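Xyloglucan-specific endo-beta-1,4-glucanase GH12 (Aspergillus niveus, PDB 4NPR) probably hydrolyses internal beta-1,4-glucosidic linkages of the plant cell-wall polysaccharide xyloglucan, with retention of the anomeric configuration. Local coordinates at residues A[35-39]-A[63-68]; A[45-51]-A[82-86]; A[93-99]-A[212-218]; A[164-169]-A[198-202]. All blocks are in the same frame, centred on the assembly; numbering follows the deposited sequence.

Contact 1. Residues A[35-39]-A[63-68]. With SO4 (sulfate ion), chain C.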
loop_
_atom_site.group_PDB
_atom_site.type_symbol
_atom_site.label_atom_id
_atom_site.label_comp_id
_atom_site.label_asym_id
_atom_site.label_seq_id
_atom_site.Cartn_x
_atom_site.Cartn_y
_atom_site.Cartn_z
ATOM N N THR A 35 -6.976 -16.336 -2.971
ATOM C CA THR A 35 -7.364 -16.133 -1.602
ATOM C C THR A 35 -6.539 -17.073 -0.727
ATOM O O THR A 35 -6.430 -18.238 -1.030
ATOM C CB THR A 35 -8.863 -16.488 -1.474
ATOM O OG1 THR A 35 -9.626 -15.619 -2.329
ATOM C CG2 THR A 35 -9.365 -16.420 -0.009
ATOM N N GLU A 36 -5.957 -16.600 0.366
ATOM C CA GLU A 36 -5.196 -17.485 1.234
ATOM C C GLU A 36 -5.368 -17.017 2.648
ATOM O O GLU A 36 -5.067 -15.883 2.981
ATOM C CB GLU A 36 -3.703 -17.468 0.898
ATOM C CG GLU A 36 -3.334 -17.608 -0.572
ATOM C CD GLU A 36 -3.418 -19.040 -1.152
ATOM O OE1 GLU A 36 -3.701 -20.031 -0.408
ATOM O OE2 GLU A 36 -3.179 -19.149 -2.392
ATOM N N GLY A 37 -5.811 -17.900 3.507
ATOM C CA GLY A 37 -6.118 -17.523 4.877
ATOM C C GLY A 37 -6.959 -16.268 4.884
ATOM O O GLY A 37 -8.064 -16.220 4.333
ATOM N N ASN A 38 -6.415 -15.235 5.490
ATOM C CA ASN A 38 -7.147 -13.995 5.601
ATOM C C ASN A 38 -6.783 -12.961 4.594
ATOM O O ASN A 38 -7.148 -11.824 4.769
ATOM C CB ASN A 38 -6.962 -13.455 6.998
ATOM C CG ASN A 38 -7.528 -14.381 8.006
ATOM O OD1 ASN A 38 -8.673 -14.820 7.885
ATOM N ND2 ASN A 38 -6.730 -14.727 8.989
ATOM N N TYR A 39 -6.126 -13.362 3.516
ATOM C CA TYR A 39 -5.674 -12.421 2.499
ATOM C C TYR A 39 -6.289 -12.790 1.137
ATOM O O TYR A 39 -6.725 -13.909 0.939
ATOM C CB TYR A 39 -4.133 -12.386 2.436
ATOM C CG TYR A 39 -3.458 -12.043 3.767
ATOM C CD1 TYR A 39 -3.336 -10.712 4.185
ATOM C CD2 TYR A 39 -2.946 -13.051 4.632
ATOM C CE1 TYR A 39 -2.726 -10.369 5.385
ATOM C CE2 TYR A 39 -2.320 -12.705 5.846
ATOM C CZ TYR A 39 -2.226 -11.360 6.211
ATOM O OH TYR A 39 -1.634 -10.966 7.392
ATOM N N LEU A 63 1.934 -19.512 2.987
ATOM C CA LEU A 63 1.193 -18.857 4.048
ATOM C C LEU A 63 1.475 -19.673 5.296
ATOM O O LEU A 63 1.490 -20.899 5.265
ATOM C CB LEU A 63 -0.311 -18.836 3.733
ATOM C CG LEU A 63 -1.230 -18.295 4.838
ATOM C CD1 LEU A 63 -0.923 -16.846 5.197
ATOM C CD2 LEU A 63 -2.708 -18.426 4.486
ATOM N N SER A 64 1.674 -18.992 6.404
ATOM C CA SER A 64 2.150 -19.646 7.582
ATOM C C SER A 64 1.619 -18.831 8.747
ATOM O O SER A 64 2.105 -17.715 9.022
ATOM C CB SER A 64 3.680 -19.635 7.522
ATOM O OG SER A 64 4.246 -20.135 8.704
ATOM N N GLY A 65 0.622 -19.385 9.428
ATOM C CA GLY A 65 -0.152 -18.644 10.423
ATOM C C GLY A 65 -0.819 -17.496 9.704
ATOM O O GLY A 65 -1.458 -17.724 8.679
ATOM N N ASN A 66 -0.619 -16.262 10.183
ATOM C CA ASN A 66 -1.109 -15.087 9.443
ATOM C C ASN A 66 -0.041 -14.349 8.634
ATOM O O ASN A 66 -0.230 -13.197 8.309
ATOM C CB ASN A 66 -1.860 -14.115 10.350
ATOM C CG ASN A 66 -3.005 -13.413 9.605
ATOM O OD1 ASN A 66 -3.722 -14.036 8.785
ATOM N ND2 ASN A 66 -3.170 -12.116 9.862
ATOM N N THR A 67 1.030 -15.054 8.259
ATOM C CA THR A 67 2.151 -14.507 7.480
ATOM C C THR A 67 2.201 -14.996 6.034
ATOM O O THR A 67 2.314 -16.188 5.779
ATOM C CB THR A 67 3.466 -14.915 8.161
ATOM O OG1 THR A 67 3.437 -14.436 9.501
ATOM C CG2 THR A 67 4.678 -14.347 7.448
ATOM N N ILE A 68 2.146 -14.067 5.090
ATOM C CA ILE A 68 2.116 -14.413 3.665
ATOM C C ILE A 68 3.469 -14.062 3.036
ATOM O O ILE A 68 4.104 -13.085 3.458
ATOM C CB ILE A 68 0.941 -13.756 2.915
ATOM C CG1 ILE A 68 0.916 -14.183 1.436
ATOM C CG2 ILE A 68 0.982 -12.230 2.983
ATOM C CD1 ILE A 68 -0.424 -13.945 0.747
HETATM S S SO4 C . 4.821 -12.256 12.102
HETATM O O1 SO4 C . 5.599 -11.020 12.376
HETATM O O2 SO4 C . 4.597 -12.309 10.632
HETATM O O3 SO4 C . 5.630 -13.424 12.556
HETATM O O4 SO4 C . 3.508 -12.242 12.828
#
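Y39 and N38 both hydrogen-bond to N66. The hydroxyl of Y39 gives its proton to the backbone carbonyl of N66, with OH 2.8 Å from O and lying in the carbonyl plane, at a C=O...O angle of 158°. CG of Y39, anti to its carbonyl carbon (chi1 -57°), carries the ring across to N66. Beside it, N38 ND2 donates to N66 OD1 over 3.1 Å. That bond is fairly straight at the hydrogen, and the acceptor lies close to the amide plane of N38; the donor stands above the carbonyl plane of N66, and the two amides are turned 65° apart. The N66 amide runs much closer to parallel with the Y39 ring, and its ND2 sits near the tyrosine hydroxyl without bonding to it. Y39 OH is also hydrogen-bonded to V240 N.

Both segments are tight hairpin turns of type II', E36 to Y39 and S64 to T67, with G37 and G65 at positive phi. The hairpins belong to different sheets of the beta jelly roll, 33-36/39-42 to one and 53-64/67-77 to the other, so the contact joins the sheets at their turns.

Apolar contacts complete the interface. I68 CG2 lies over the centre of one face of the Y39 ring, 4.3 Å above its plane, while L63 CD1 comes to the ring edge. The other methyl of L63, CD2, reaches the backbone of the first turn, 3.3 Å from G37 N, and packs on E36 CB.

On the second turn, T67 OG1 donates to sulfate O2 at 2.7 Å; S239 OG also holds this ion, which probably came from the crystallisation liquor.

Contact 2. Residues A[45-51]-A[82-86]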
loop_
_atom_site.group_PDB
_atom_site.type_symbol
_atom_site.label_atom_id
_atom_site.label_comp_id
_atom_site.label_asym_id
_atom_site.label_seq_id
_atom_site.Cartn_x
_atom_site.Cartn_y
_atom_site.Cartn_z
ATOM N N LEU A 45 -3.751 -4.795 -12.283
ATOM C CA LEU A 45 -3.058 -3.980 -13.258
ATOM C C LEU A 45 -3.939 -2.805 -13.733
ATOM O O LEU A 45 -4.019 -2.489 -14.907
ATOM C CB LEU A 45 -2.661 -4.862 -14.444
ATOM C CG LEU A 45 -1.828 -6.094 -14.109
ATOM C CD1 LEU A 45 -1.252 -6.737 -15.363
ATOM C CD2 LEU A 45 -0.689 -5.668 -13.203
ATOM N N TRP A 46 -4.594 -2.139 -12.799
ATOM C CA TRP A 46 -5.599 -1.142 -13.159
ATOM C C TRP A 46 -5.074 -0.062 -14.131
ATOM O O TRP A 46 -5.846 0.517 -14.878
ATOM C CB TRP A 46 -6.173 -0.519 -11.889
ATOM C CG TRP A 46 -5.244 0.325 -11.102
ATOM C CD1 TRP A 46 -4.516 -0.065 -10.019
ATOM C CD2 TRP A 46 -4.936 1.718 -11.307
ATOM N NE1 TRP A 46 -3.775 0.999 -9.535
ATOM C CE2 TRP A 46 -4.014 2.095 -10.312
ATOM C CE3 TRP A 46 -5.348 2.671 -12.230
ATOM C CZ2 TRP A 46 -3.520 3.380 -10.200
ATOM C CZ3 TRP A 46 -4.862 3.959 -12.116
ATOM C CH2 TRP A 46 -3.955 4.301 -11.103
ATOM N N GLY A 47 -3.763 0.171 -14.150
ATOM C CA GLY A 47 -3.225 1.274 -14.861
ATOM C C GLY A 47 -2.461 0.883 -16.082
ATOM O O GLY A 47 -1.727 1.734 -16.593
ATOM N N GLN A 48 -2.598 -0.380 -16.531
ATOM C CA GLN A 48 -2.006 -0.893 -17.794
ATOM C C GLN A 48 -2.130 0.039 -18.950
ATOM O O GLN A 48 -1.219 0.128 -19.750
ATOM C CB GLN A 48 -2.795 -2.078 -18.346
ATOM C CG GLN A 48 -2.571 -3.421 -17.723
ATOM C CD GLN A 48 -2.957 -4.551 -18.646
ATOM O OE1 GLN A 48 -4.017 -4.528 -19.266
ATOM N NE2 GLN A 48 -2.079 -5.572 -18.734
ATOM N N ALA A 49 -3.322 0.613 -19.125
ATOM C CA ALA A 49 -3.623 1.314 -20.355
ATOM C C ALA A 49 -2.806 2.592 -20.474
ATOM O O ALA A 49 -2.663 3.113 -21.554
ATOM C CB ALA A 49 -5.111 1.603 -20.469
ATOM N N GLN A 50 -2.235 3.079 -19.378
ATOM C CA GLN A 50 -1.382 4.279 -19.432
ATOM C C GLN A 50 0.066 3.974 -19.784
ATOM O O GLN A 50 0.912 4.864 -19.744
ATOM C CB GLN A 50 -1.463 5.070 -18.114
ATOM C CG GLN A 50 -2.710 5.931 -18.015
ATOM C CD GLN A 50 -3.954 5.099 -17.728
ATOM O OE1 GLN A 50 -4.002 4.314 -16.768
ATOM N NE2 GLN A 50 -4.960 5.255 -18.565
ATOM N N ALA A 51 0.343 2.722 -20.129
ATOM C CA ALA A 51 1.692 2.300 -20.495
ATOM C C ALA A 51 1.708 2.090 -21.987
ATOM O O ALA A 51 0.707 1.630 -22.578
ATOM C CB ALA A 51 2.093 0.999 -19.781
ATOM N N GLN A 82 2.241 8.025 -14.164
ATOM C CA GLN A 82 0.990 7.282 -13.910
ATOM C C GLN A 82 1.346 5.919 -13.336
ATOM O O GLN A 82 2.257 5.230 -13.825
ATOM C CB GLN A 82 0.135 7.056 -15.173
ATOM C CG GLN A 82 -0.040 8.208 -16.173
ATOM C CD GLN A 82 -0.424 9.517 -15.504
ATOM O OE1 GLN A 82 -1.456 9.628 -14.780
ATOM N NE2 GLN A 82 0.429 10.529 -15.715
ATOM N N VAL A 83 0.619 5.520 -12.319
ATOM C CA VAL A 83 0.778 4.211 -11.734
ATOM C C VAL A 83 0.185 3.201 -12.719
ATOM O O VAL A 83 -0.920 3.402 -13.244
ATOM C CB VAL A 83 0.013 4.097 -10.410
ATOM C CG1 VAL A 83 0.080 2.708 -9.879
ATOM C CG2 VAL A 83 0.537 5.088 -9.366
ATOM N N LYS A 84 0.910 2.121 -12.962
ATOM C CA LYS A 84 0.429 1.093 -13.803
ATOM C C LYS A 84 -0.338 0.022 -13.056
ATOM O O LYS A 84 -1.094 -0.728 -13.669
ATOM C CB LYS A 84 1.604 0.427 -14.539
ATOM C CG LYS A 84 2.569 1.389 -15.241
ATOM C CD LYS A 84 1.788 2.422 -16.032
ATOM C CE LYS A 84 2.727 3.149 -16.944
ATOM N NZ LYS A 84 3.364 4.261 -16.201
ATOM N N SER A 85 -0.139 -0.099 -11.752
ATOM C CA SER A 85 -0.728 -1.216 -11.026
ATOM C C SER A 85 -0.559 -1.089 -9.514
ATOM O O SER A 85 0.099 -0.186 -8.988
ATOM C CB SER A 85 -0.073 -2.526 -11.492
ATOM O OG SER A 85 1.341 -2.546 -11.172
ATOM N N PHE A 86 -1.176 -2.008 -8.796
ATOM C CA PHE A 86 -1.014 -2.044 -7.390
ATOM C C PHE A 86 -1.299 -3.456 -6.918
ATOM O O PHE A 86 -2.340 -3.723 -6.304
ATOM C CB PHE A 86 -1.945 -1.048 -6.708
ATOM C CG PHE A 86 -1.863 -1.105 -5.211
ATOM C CD1 PHE A 86 -0.600 -1.053 -4.561
ATOM C CD2 PHE A 86 -3.003 -1.254 -4.443
ATOM C CE1 PHE A 86 -0.500 -1.135 -3.167
ATOM C CE2 PHE A 86 -2.912 -1.315 -3.040
ATOM C CZ PHE A 86 -1.663 -1.275 -2.402
HETATM O O HOH W 1 -2.393 5.471 -14.530
#
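G47 and K84 meet backbone to backbone at the tight centre of this contact. G47 N donates to K84 O at 2.9 Å, a bent bond. CA-H...O contacts run both ways, from G47 CA to V83 O and from K84 CA to G47 O. Next to them L45 CD2 presses on S85 CB at 3.6 Å. K84 curls back toward its own loop: bends at chi2 and chi4 bring NZ to Q82 O at 2.8 Å, and G78 O, G79 O and F226 O also accept from it, so carbonyl groups surround the buried ammonium.

W46 is exposed yet closely packed. Its CG, between the backbone N and the carbonyl carbon (chi1 68°), swings the indole toward V83, CZ2 3.6 Å from V83 CB, with V83 O over one face and F86 CB at the pyrrole edge, beside NE1. The looser solvent side lies farther out, where Q50 and Q82 touch through their aliphatic carbons and a water donates to both Q50 OE1 and V83 O; Q82 NE2 bonds to Q80 O.

The arrangement is a loop-to-loop junction of the jelly roll, a type I turn and short 3-10 segment against the irregular connection between strands 67-77 and 87-97.

Contact 3. Residues A[93-99]-A[212-218]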
loop_
_atom_site.group_PDB
_atom_site.type_symbol
_atom_site.label_atom_id
_atom_site.label_comp_id
_atom_site.label_asym_id
_atom_site.label_seq_id
_atom_site.Cartn_x
_atom_site.Cartn_y
_atom_site.Cartn_z
ATOM N N PHE A 93 -11.383 -8.673 6.623
ATOM C CA PHE A 93 -11.818 -8.542 8.003
ATOM C C PHE A 93 -13.114 -7.774 8.038
ATOM O O PHE A 93 -13.547 -7.168 7.066
ATOM C CB PHE A 93 -10.762 -7.821 8.862
ATOM C CG PHE A 93 -10.524 -6.384 8.436
ATOM C CD1 PHE A 93 -9.844 -6.099 7.259
ATOM C CD2 PHE A 93 -11.012 -5.323 9.206
ATOM C CE1 PHE A 93 -9.643 -4.806 6.857
ATOM C CE2 PHE A 93 -10.820 -4.023 8.807
ATOM C CZ PHE A 93 -10.134 -3.761 7.626
ATOM N N THR A 94 -13.735 -7.826 9.193
ATOM C CA THR A 94 -14.964 -7.117 9.389
ATOM C C THR A 94 -14.603 -5.686 9.746
ATOM O O THR A 94 -13.791 -5.474 10.633
ATOM C CB THR A 94 -15.763 -7.756 10.522
ATOM O OG1 THR A 94 -16.019 -9.130 10.185
ATOM C CG2 THR A 94 -17.067 -7.016 10.714
ATOM N N PRO A 95 -15.224 -4.712 9.068
ATOM C CA PRO A 95 -14.938 -3.296 9.307
ATOM C C PRO A 95 -15.168 -2.849 10.748
ATOM O O PRO A 95 -15.992 -3.416 11.432
ATOM C CB PRO A 95 -15.878 -2.594 8.332
ATOM C CG PRO A 95 -15.977 -3.574 7.184
ATOM C CD PRO A 95 -16.076 -4.898 7.869
ATOM N N LYS A 96 -14.413 -1.853 11.192
ATOM C CA LYS A 96 -14.462 -1.359 12.563
ATOM C C LYS A 96 -14.277 0.134 12.587
ATOM O O LYS A 96 -13.426 0.666 11.887
ATOM C CB LYS A 96 -13.314 -1.939 13.385
ATOM C CG LYS A 96 -13.608 -3.212 14.155
ATOM C CD LYS A 96 -12.879 -3.206 15.492
ATOM C CE LYS A 96 -13.124 -4.499 16.245
ATOM N NZ LYS A 96 -12.249 -5.548 15.685
ATOM N N LYS A 97 -15.037 0.809 13.432
ATOM C CA LYS A 97 -14.795 2.207 13.681
ATOM C C LYS A 97 -13.436 2.384 14.297
ATOM O O LYS A 97 -13.039 1.603 15.149
ATOM C CB LYS A 97 -15.834 2.778 14.651
ATOM C CG LYS A 97 -17.206 2.946 14.043
ATOM C CD LYS A 97 -18.226 3.322 15.092
ATOM C CE LYS A 97 -19.589 3.391 14.429
ATOM N NZ LYS A 97 -20.640 3.736 15.412
ATOM N N LEU A 98 -12.768 3.466 13.946
ATOM C CA LEU A 98 -11.456 3.742 14.495
ATOM C C LEU A 98 -11.416 3.853 15.996
ATOM O O LEU A 98 -10.406 3.523 16.607
ATOM C CB LEU A 98 -10.902 5.017 13.916
ATOM C CG LEU A 98 -10.718 4.893 12.433
ATOM C CD1 LEU A 98 -10.311 6.255 11.891
ATOM C CD2 LEU A 98 -9.684 3.799 12.136
ATOM N N SER A 99 -12.503 4.303 16.598
ATOM C CA SER A 99 -12.563 4.467 18.054
ATOM C C SER A 99 -12.648 3.128 18.779
ATOM O O SER A 99 -12.389 3.059 19.985
ATOM C CB SER A 99 -13.751 5.374 18.441
ATOM O OG SER A 99 -14.906 5.073 17.655
ATOM N N SER A 212 -12.727 9.923 14.417
ATOM C CA SER A 212 -12.610 8.523 14.809
ATOM C C SER A 212 -13.925 7.750 14.663
ATOM O O SER A 212 -13.937 6.526 14.827
ATOM C CB SER A 212 -12.015 8.368 16.216
ATOM O OG SER A 212 -12.798 9.033 17.163
ATOM N N ASP A 213 -15.013 8.431 14.307
ATOM C CA ASP A 213 -16.266 7.730 14.065
ATOM C C ASP A 213 -16.247 6.985 12.706
ATOM O O ASP A 213 -17.148 6.198 12.401
ATOM C CB ASP A 213 -17.461 8.711 14.159
ATOM C CG ASP A 213 -18.780 8.023 14.569
ATOM O OD1 ASP A 213 -18.737 6.952 15.208
ATOM O OD2 ASP A 213 -19.874 8.564 14.264
ATOM N N LEU A 214 -15.229 7.225 11.897
ATOM C CA LEU A 214 -15.127 6.563 10.607
ATOM C C LEU A 214 -14.777 5.101 10.796
ATOM O O LEU A 214 -14.230 4.736 11.837
ATOM C CB LEU A 214 -14.081 7.250 9.723
ATOM C CG LEU A 214 -14.375 8.725 9.368
ATOM C CD1 LEU A 214 -13.144 9.401 8.764
ATOM C CD2 LEU A 214 -15.572 8.896 8.426
ATOM N N TYR A 215 -15.105 4.296 9.786
ATOM C CA TYR A 215 -14.787 2.853 9.712
ATOM C C TYR A 215 -13.517 2.566 8.931
ATOM O O TYR A 215 -13.395 3.003 7.815
ATOM C CB TYR A 215 -15.912 2.078 9.001
ATOM C CG TYR A 215 -17.197 2.000 9.782
ATOM C CD1 TYR A 215 -18.183 2.984 9.658
ATOM C CD2 TYR A 215 -17.424 0.950 10.683
ATOM C CE1 TYR A 215 -19.362 2.919 10.409
ATOM C CE2 TYR A 215 -18.596 0.866 11.438
ATOM C CZ TYR A 215 -19.558 1.848 11.308
ATOM O OH TYR A 215 -20.710 1.753 12.049
ATOM N N LEU A 216 -12.597 1.783 9.492
ATOM C CA LEU A 216 -11.493 1.172 8.709
ATOM C C LEU A 216 -12.076 0.064 7.874
ATOM O O LEU A 216 -12.599 -0.843 8.453
ATOM C CB LEU A 216 -10.420 0.592 9.657
ATOM C CG LEU A 216 -9.168 -0.132 9.111
ATOM C CD1 LEU A 216 -8.494 0.603 7.961
ATOM C CD2 LEU A 216 -8.160 -0.305 10.249
ATOM N N VAL A 217 -12.031 0.133 6.544
ATOM C CA VAL A 217 -12.648 -0.921 5.691
ATOM C C VAL A 217 -11.762 -1.745 4.728
ATOM O O VAL A 217 -12.248 -2.734 4.149
ATOM C CB VAL A 217 -13.853 -0.404 4.861
ATOM C CG1 VAL A 217 -14.814 0.358 5.753
ATOM C CG2 VAL A 217 -13.417 0.450 3.667
ATOM N N ASP A 218 -10.508 -1.331 4.534
ATOM C CA ASP A 218 -9.556 -2.063 3.685
ATOM C C ASP A 218 -8.137 -1.790 4.243
ATOM O O ASP A 218 -7.824 -0.653 4.556
ATOM C CB ASP A 218 -9.669 -1.621 2.195
ATOM C CG ASP A 218 -10.715 -2.462 1.362
ATOM O OD1 ASP A 218 -10.421 -3.641 0.984
ATOM O OD2 ASP A 218 -11.817 -1.919 1.045
#
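K97 runs alongside the phenol of Y215 in the same direction, its extended chain passing across one face of the ring. K97 CG sits 3.8 Å from the ring centroid, 20° off the normal, in a CH-pi contact offset toward the rim. Farther along, CE reaches the tyrosine oxygen, 3.1 Å from OH. The lysine also keeps company with D213, which shares its heading, and the charged ends approach in a long salt bridge, NZ to OD1 3.7 Å.

L98 lies roughly perpendicular to L216, with L98 CD2 against L216 CB. At the other end the F93 ring reaches across to the strand: CG placed between its backbone N and carbonyl carbon (chi1 64°) turns CZ to L216 CG, 4.0 Å away. P95 CB meets V217 CG1 at a similar distance.

The backbones run antiparallel. K96 and L216 form a hydrogen-bonded pair, in which L216 N donates to K96 O at 2.8 Å and the return bond from K96 N is weak. K97 and Y215 form the neighbouring non-hydrogen-bonded pair, and L98 N then donates to L214 O at 2.9 Å. Where the chains leave the strands, S99 N and OG make only weak bonds to S212 O.

The pairing joins strands 87-97 and 215-226 in the larger sheet of the jelly roll. On its far side 215-226 bonds to strand 117-128, through Y215 with S128 and V217 with F126, while L98 packs against F201 and E205 of helix 198-207.

Contact 4. Residues A[164-169]-A[198-202]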
loop_
_atom_site.group_PDB
_atom_site.type_symbol
_atom_site.label_atom_id
_atom_site.label_comp_id
_atom_site.label_asym_id
_atom_site.label_seq_id
_atom_site.Cartn_x
_atom_site.Cartn_y
_atom_site.Cartn_z
ATOM N N VAL A 164 6.137 8.772 13.321
ATOM C CA VAL A 164 5.058 7.886 13.682
ATOM C C VAL A 164 5.614 6.483 13.569
ATOM O O VAL A 164 6.353 6.163 12.603
ATOM C CB VAL A 164 3.901 7.963 12.666
ATOM C CG1 VAL A 164 2.744 7.070 13.104
ATOM C CG2 VAL A 164 3.475 9.410 12.430
ATOM N N ALA A 165 5.266 5.662 14.553
ATOM C CA ALA A 165 5.734 4.279 14.682
ATOM C C ALA A 165 7.253 4.149 14.514
ATOM O O ALA A 165 7.751 3.209 13.888
ATOM C CB ALA A 165 4.950 3.359 13.734
ATOM N N GLY A 166 7.958 5.129 15.097
ATOM C CA GLY A 166 9.427 5.191 15.156
ATOM C C GLY A 166 10.150 5.706 13.912
ATOM O O GLY A 166 11.356 5.718 13.897
ATOM N N ILE A 167 9.413 6.115 12.872
ATOM C CA ILE A 167 9.987 6.486 11.569
ATOM C C ILE A 167 9.581 7.913 11.262
ATOM O O ILE A 167 8.432 8.273 11.462
ATOM C CB ILE A 167 9.368 5.612 10.429
ATOM C CG1 ILE A 167 9.754 4.144 10.573
ATOM C CG2 ILE A 167 9.752 6.128 9.041
ATOM C CD1 ILE A 167 8.989 3.244 9.631
ATOM N N LYS A 168 10.518 8.704 10.749
ATOM C CA LYS A 168 10.245 10.079 10.314
ATOM C C LYS A 168 9.651 10.081 8.905
ATOM O O LYS A 168 10.165 9.455 7.992
ATOM C CB LYS A 168 11.498 10.911 10.349
ATOM C CG LYS A 168 11.275 12.421 10.602
ATOM C CD LYS A 168 12.367 12.975 11.554
ATOM C CE LYS A 168 12.747 14.444 11.276
ATOM N NZ LYS A 168 11.571 15.361 11.211
ATOM N N PHE A 169 8.532 10.771 8.773
ATOM C CA PHE A 169 7.751 10.822 7.553
ATOM C C PHE A 169 7.658 12.241 7.017
ATOM O O PHE A 169 7.571 13.188 7.790
ATOM C CB PHE A 169 6.346 10.312 7.868
ATOM C CG PHE A 169 6.267 8.819 7.989
ATOM C CD1 PHE A 169 6.309 8.020 6.860
ATOM C CD2 PHE A 169 6.172 8.223 9.198
ATOM C CE1 PHE A 169 6.265 6.645 6.959
ATOM C CE2 PHE A 169 6.124 6.862 9.300
ATOM C CZ PHE A 169 6.156 6.070 8.183
ATOM N N ARG A 198 -1.946 1.658 14.005
ATOM C CA ARG A 198 -2.893 2.540 14.579
ATOM C C ARG A 198 -2.278 3.861 14.900
ATOM O O ARG A 198 -3.001 4.828 15.162
ATOM C CB ARG A 198 -3.490 1.934 15.821
ATOM C CG ARG A 198 -4.839 2.519 16.090
ATOM C CD ARG A 198 -5.355 2.043 17.417
ATOM N NE ARG A 198 -4.914 2.904 18.497
ATOM C CZ ARG A 198 -5.366 2.801 19.729
ATOM N NH1 ARG A 198 -6.255 1.894 20.028
ATOM N NH2 ARG A 198 -4.928 3.600 20.663
ATOM N N ASP A 199 -0.952 3.929 14.893
ATOM C CA ASP A 199 -0.305 5.191 15.270
ATOM C C ASP A 199 -0.590 6.282 14.230
ATOM O O ASP A 199 -0.749 7.425 14.567
ATOM C CB ASP A 199 1.218 5.014 15.509
ATOM C CG ASP A 199 1.558 4.025 16.681
ATOM O OD1 ASP A 199 0.795 3.907 17.660
ATOM O OD2 ASP A 199 2.617 3.354 16.606
ATOM N N PHE A 200 -0.641 5.908 12.970
ATOM C CA PHE A 200 -1.002 6.801 11.880
ATOM C C PHE A 200 -2.378 7.427 12.036
ATOM O O PHE A 200 -2.548 8.606 11.783
ATOM C CB PHE A 200 -0.932 6.011 10.584
ATOM C CG PHE A 200 0.459 5.570 10.279
ATOM C CD1 PHE A 200 1.392 6.497 9.837
ATOM C CD2 PHE A 200 0.875 4.292 10.547
ATOM C CE1 PHE A 200 2.697 6.129 9.619
ATOM C CE2 PHE A 200 2.190 3.928 10.352
ATOM C CZ PHE A 200 3.090 4.834 9.864
ATOM N N PHE A 201 -3.356 6.642 12.470
ATOM C CA PHE A 201 -4.681 7.172 12.812
ATOM C C PHE A 201 -4.691 8.021 14.088
ATOM O O PHE A 201 -5.274 9.119 14.107
ATOM C CB PHE A 201 -5.698 6.043 12.889
ATOM C CG PHE A 201 -5.826 5.277 11.600
ATOM C CD1 PHE A 201 -6.490 5.812 10.521
ATOM C CD2 PHE A 201 -5.233 4.017 11.445
ATOM C CE1 PHE A 201 -6.618 5.119 9.319
ATOM C CE2 PHE A 201 -5.359 3.313 10.253
ATOM C CZ PHE A 201 -6.045 3.870 9.191
ATOM N N THR A 202 -4.069 7.541 15.156
ATOM C CA THR A 202 -3.964 8.329 16.363
ATOM C C THR A 202 -3.458 9.717 15.933
ATOM O O THR A 202 -3.978 10.758 16.339
ATOM C CB THR A 202 -2.929 7.704 17.338
ATOM O OG1 THR A 202 -3.213 6.320 17.599
ATOM C CG2 THR A 202 -2.884 8.449 18.651
#
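The F200 ring receives V164 CG1 over one face and meets F169 CE2 at its edge, in plane. The methyl is 3.7 Å from the ring centroid and 16° off the normal, a CH-pi contact shifted toward the rim. F200 brings its edge to one face of F169 in an offset edge-to-face pair, with centroids 5.3 Å apart and planes at 74°; the closest atoms are F169 CE2 and F200 CE1, at 3.5 Å. I167 CG2, from the same strand as F169, lies over the opposite face of F169, toward the rim, and V164 O lies at its edge.

V164 reaches the helix because CG1 is anti to the backbone N (chi1 -177°), which sets this methyl against D199 CB at 3.5 Å and close to F200 N. V164 and D199 pass one another pointing opposite ways. A165, at positive phi in the type I' turn from V164 to I167, puts its CB 3.7 Å from D199 OD2.

The turn joins strands 163-164 and 167-176 at one margin of the larger sheet, and the helix 198-207 packs against it through D199 and F200 near its N-terminal end. There R198 O accepts from both T202 N and T202 OG1. F200 pairs edge-to-face with F184 as well and, like F169, touches V141, so its ring is wedged among strands of the sheet.

With no hydrogen bond or ion pair between the segments, the helix is held here by aromatic and methyl surfaces, so its fit probably depends more on the shape of the packed rings than on directed polar bonds.

Overall arrangement
From the N terminus, the first hairpin turn (35-39) and then the loop 45-51 pass before either finds its partner. Contact 1 closes at 63-68 and contact 2 at 82-86, so the two cross along the chain, tying hairpin turns at one place and inter-strand loops at another, their centres 26 Å apart. Contact 3 opens afterwards at 93-99 and closes only at 212-218, enclosing a long loop and pairing two strands of the larger sheet. Contact 4, 164-169 with 198-202, is nested inside that loop and fixes the helix to the sheet margin. Contacts 3 and 4 touch, F201 packing on L98 and L216, whereas contacts 2 and 4 lie on opposite sides of the chain's centre.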